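Local coordinates for protein abietadiene synthase, chloroplastic (PDB 3S9V) that is a largely helical chloroplast enzyme of the terpene synthase family, from Abies grandis, with a metal-binding domain of that family, at residues 34-39 with 463-468. Sequence-based numbering, arbitrary orientation.
Sequences ETLISE and YLELAK
Leu-36 reaches from helix 29-46 to the backbone and side chains of helix 461-491, and with Leu-466 it carries the contact. Its CD1 lies 4.0 Å from CB of Leu-466 and 3.8 Å from the backbone N of the same residue. The side chain therefore sits against the helix surface itself. Leu-466 answers from the other side. Its CG is anti to the backbone N (chi1 178°), which sends the two methyls across to the first helix. There CD2 meets CG1 of Ile-37 at 4.0 Å, the two side chains crossing at about a right angle. CD1 lies 4.2 Å from CB of Leu-36. Leu-466 also packs on Ile-33 and Ile-40, and Ile-37 touches His-288 and Phe-289.

A second kind of packing uses the chain of a charged residue. Glu-465 is fully extended, and Leu-36 lies across it at about a right angle. The CD1 methyl of Leu-36 is 3.7 Å from CG of Glu-465. Its other methyl, CD2, comes within 3.7 Å of OE2 of that glutamate. The carboxylate finds its charged partner beyond this packing, in a salt bridge from OE1 to Arg-32, one turn before Leu-36 on helix 29-46. Glu-39 makes the reverse bridge, to Lys-462 at the start of helix 461-491.

The segment axes approach to 9.8 Å, and the two segments run obliquely antiparallel, at 139°. The N-terminal helix is thus laid against the start of the long helix 461-491. Between the segments the contact is van der Waals packing, mostly carbon on carbon, with the Glu-465 carboxylate at its edge. Leucine and isoleucine packing sets the spacing here, while the two flanking bridges, of opposite polarity, probably help fix how the helices lie along each other.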
ATOM      1  N   GLU A  34     -20.492  13.189  -4.744  1.00 33.92           N
ATOM      2  CA  GLU A  34     -20.347  14.344  -3.874  1.00 36.31           C
ATOM      3  C   GLU A  34     -20.793  13.969  -2.456  1.00 36.32           C
ATOM      4  O   GLU A  34     -20.143  14.320  -1.467  1.00 36.46           O
ATOM      5  CB  GLU A  34     -21.187  15.505  -4.419  1.00 40.44           C
ATOM      6  CG  GLU A  34     -21.055  16.816  -3.644  1.00 56.71           C
ATOM      7  CD  GLU A  34     -21.525  18.031  -4.449  1.00 61.65           C
ATOM      8  OE1 GLU A  34     -22.673  18.016  -4.951  1.00 52.51           O
ATOM      9  OE2 GLU A  34     -20.740  19.002  -4.574  1.00 61.35           O
ATOM     10  N   THR A  35     -21.899  13.239  -2.369  1.00 32.29           N
ATOM     11  CA  THR A  35     -22.441  12.812  -1.088  1.00 32.43           C
ATOM     12  C   THR A  35     -21.430  11.949  -0.344  1.00 31.79           C
ATOM     13  O   THR A  35     -21.109  12.208   0.814  1.00 32.94           O
ATOM     14  CB  THR A  35     -23.746  12.007  -1.286  1.00 32.01           C
ATOM     15  OG1 THR A  35     -24.708  12.829  -1.954  1.00 32.93           O
ATOM     16  CG2 THR A  35     -24.317  11.562   0.051  1.00 29.86           C
ATOM     17  N   LEU A  36     -20.932  10.920  -1.017  1.00 30.32           N
ATOM     18  CA  LEU A  36     -19.960  10.023  -0.419  1.00 28.46           C
ATOM     19  C   LEU A  36     -18.739  10.772   0.097  1.00 27.73           C
ATOM     20  O   LEU A  36     -18.233  10.481   1.183  1.00 29.83           O
ATOM     21  CB  LEU A  36     -19.542   8.966  -1.438  1.00 21.66           C
ATOM     22  CG  LEU A  36     -20.614   7.902  -1.679  1.00 21.71           C
ATOM     23  CD1 LEU A  36     -20.320   7.108  -2.944  1.00 29.91           C
ATOM     24  CD2 LEU A  36     -20.661   6.984  -0.475  1.00 23.85           C
ATOM     25  N   ILE A  37     -18.279  11.746  -0.677  1.00 24.88           N
ATOM     26  CA  ILE A  37     -17.111  12.524  -0.298  1.00 25.34           C
ATOM     27  C   ILE A  37     -17.334  13.334   0.970  1.00 28.22           C
ATOM     28  O   ILE A  37     -16.453  13.411   1.823  1.00 28.07           O
ATOM     29  CB  ILE A  37     -16.671  13.477  -1.441  1.00 23.67           C
ATOM     30  CG1 ILE A  37     -16.190  12.661  -2.643  1.00 25.76           C
ATOM     31  CG2 ILE A  37     -15.536  14.370  -0.980  1.00 24.47           C
ATOM     32  CD1 ILE A  37     -15.708  13.505  -3.805  1.00 22.85           C
ATOM     33  N   SER A  38     -18.505  13.945   1.105  1.00 31.21           N
ATOM     34  CA  SER A  38     -18.759  14.732   2.301  1.00 34.97           C
ATOM     35  C   SER A  38     -18.955  13.805   3.505  1.00 33.70           C
ATOM     36  O   SER A  38     -18.623  14.163   4.634  1.00 33.09           O
ATOM     37  CB  SER A  38     -19.983  15.640   2.105  1.00 29.85           C
ATOM     38  OG  SER A  38     -21.171  14.882   1.974  1.00 44.28           O
ATOM     39  N   GLU A  39     -19.474  12.605   3.257  1.00 31.00           N
ATOM     40  CA  GLU A  39     -19.704  11.645   4.329  1.00 34.71           C
ATOM     41  C   GLU A  39     -18.398  11.049   4.832  1.00 34.23           C
ATOM     42  O   GLU A  39     -18.234  10.798   6.027  1.00 32.06           O
ATOM     43  CB  GLU A  39     -20.640  10.531   3.854  1.00 38.55           C
ATOM     44  CG  GLU A  39     -22.089  10.973   3.725  1.00 52.97           C
ATOM     45  CD  GLU A  39     -23.008   9.860   3.252  1.00 59.11           C
ATOM     46  OE1 GLU A  39     -24.243  10.055   3.287  1.00 61.81           O
ATOM     47  OE2 GLU A  39     -22.497   8.796   2.841  1.00 59.97           O
ATOM     48  N   TYR A 463     -16.361   3.551   1.097  1.00 26.63           N
ATOM     49  CA  TYR A 463     -15.074   3.744   0.446  1.00 23.60           C
ATOM     50  C   TYR A 463     -15.128   3.049  -0.913  1.00 24.76           C
ATOM     51  O   TYR A 463     -14.777   3.630  -1.935  1.00 27.37           O
ATOM     52  CB  TYR A 463     -13.928   3.117   1.254  1.00 23.68           C
ATOM     53  CG  TYR A 463     -13.593   3.778   2.574  1.00 23.46           C
ATOM     54  CD1 TYR A 463     -13.613   5.164   2.712  1.00 31.07           C
ATOM     55  CD2 TYR A 463     -13.182   3.014   3.666  1.00 24.63           C
ATOM     56  CE1 TYR A 463     -13.228   5.775   3.904  1.00 33.09           C
ATOM     57  CE2 TYR A 463     -12.792   3.611   4.863  1.00 24.51           C
ATOM     58  CZ  TYR A 463     -12.819   4.994   4.977  1.00 33.04           C
ATOM     59  OH  TYR A 463     -12.442   5.596   6.159  1.00 21.29           O
ATOM     60  N   LEU A 464     -15.570   1.794  -0.905  1.00 22.54           N
ATOM     61  CA  LEU A 464     -15.651   0.988  -2.116  1.00 24.16           C
ATOM     62  C   LEU A 464     -16.647   1.536  -3.131  1.00 27.38           C
ATOM     63  O   LEU A 464     -16.393   1.515  -4.337  1.00 28.16           O
ATOM     64  CB  LEU A 464     -16.024  -0.456  -1.766  1.00 17.74           C
ATOM     65  CG  LEU A 464     -15.998  -1.409  -2.965  1.00 22.14           C
ATOM     66  CD1 LEU A 464     -14.638  -1.325  -3.662  1.00 15.35           C
ATOM     67  CD2 LEU A 464     -16.281  -2.823  -2.509  1.00 11.71           C
ATOM     68  N   GLU A 465     -17.783   2.018  -2.645  1.00 26.23           N
ATOM     69  CA  GLU A 465     -18.793   2.573  -3.528  1.00 24.26           C
ATOM     70  C   GLU A 465     -18.194   3.771  -4.257  1.00 22.87           C
ATOM     71  O   GLU A 465     -18.344   3.910  -5.470  1.00 26.56           O
ATOM     72  CB  GLU A 465     -20.013   3.012  -2.719  1.00 31.59           C
ATOM     73  CG  GLU A 465     -21.150   3.568  -3.557  1.00 43.66           C
ATOM     74  CD  GLU A 465     -22.362   3.942  -2.722  1.00 50.64           C
ATOM     75  OE1 GLU A 465     -23.382   4.355  -3.315  1.00 52.98           O
ATOM     76  OE2 GLU A 465     -22.294   3.820  -1.478  1.00 50.12           O
ATOM     77  N   LEU A 466     -17.505   4.630  -3.514  1.00 21.38           N
ATOM     78  CA  LEU A 466     -16.897   5.809  -4.114  1.00 24.92           C
ATOM     79  C   LEU A 466     -15.763   5.440  -5.069  1.00 25.70           C
ATOM     80  O   LEU A 466     -15.623   6.046  -6.127  1.00 23.43           O
ATOM     81  CB  LEU A 466     -16.365   6.741  -3.032  1.00 20.65           C
ATOM     82  CG  LEU A 466     -15.653   7.984  -3.547  1.00 20.01           C
ATOM     83  CD1 LEU A 466     -16.610   8.806  -4.412  1.00 18.18           C
ATOM     84  CD2 LEU A 466     -15.150   8.799  -2.364  1.00 18.32           C
ATOM     85  N   ALA A 467     -14.963   4.444  -4.690  1.00 22.92           N
ATOM     86  CA  ALA A 467     -13.841   3.993  -5.511  1.00 20.64           C
ATOM     87  C   ALA A 467     -14.302   3.495  -6.885  1.00 24.16           C
ATOM     88  O   ALA A 467     -13.631   3.718  -7.898  1.00 24.09           O
ATOM     89  CB  ALA A 467     -13.083   2.881  -4.791  1.00 15.81           C
ATOM     90  N   LYS A 468     -15.441   2.809  -6.919  1.00 21.78           N
ATOM     91  CA  LYS A 468     -15.960   2.292  -8.175  1.00 24.07           C
ATOM     92  C   LYS A 468     -16.549   3.413  -9.032  1.00 24.25           C
ATOM     93  O   LYS A 468     -16.241   3.528 -10.223  1.00 23.03           O
ATOM     94  CB  LYS A 468     -17.010   1.207  -7.906  1.00 22.93           C
ATOM     95  CG  LYS A 468     -16.435  -0.055  -7.277  1.00 25.01           C
ATOM     96  CD  LYS A 468     -17.494  -1.141  -7.116  1.00 29.54           C
ATOM     97  CE  LYS A 468     -16.877  -2.437  -6.616  1.00 31.02           C
ATOM     98  NZ  LYS A 468     -17.910  -3.480  -6.358  1.00 36.77           N
TER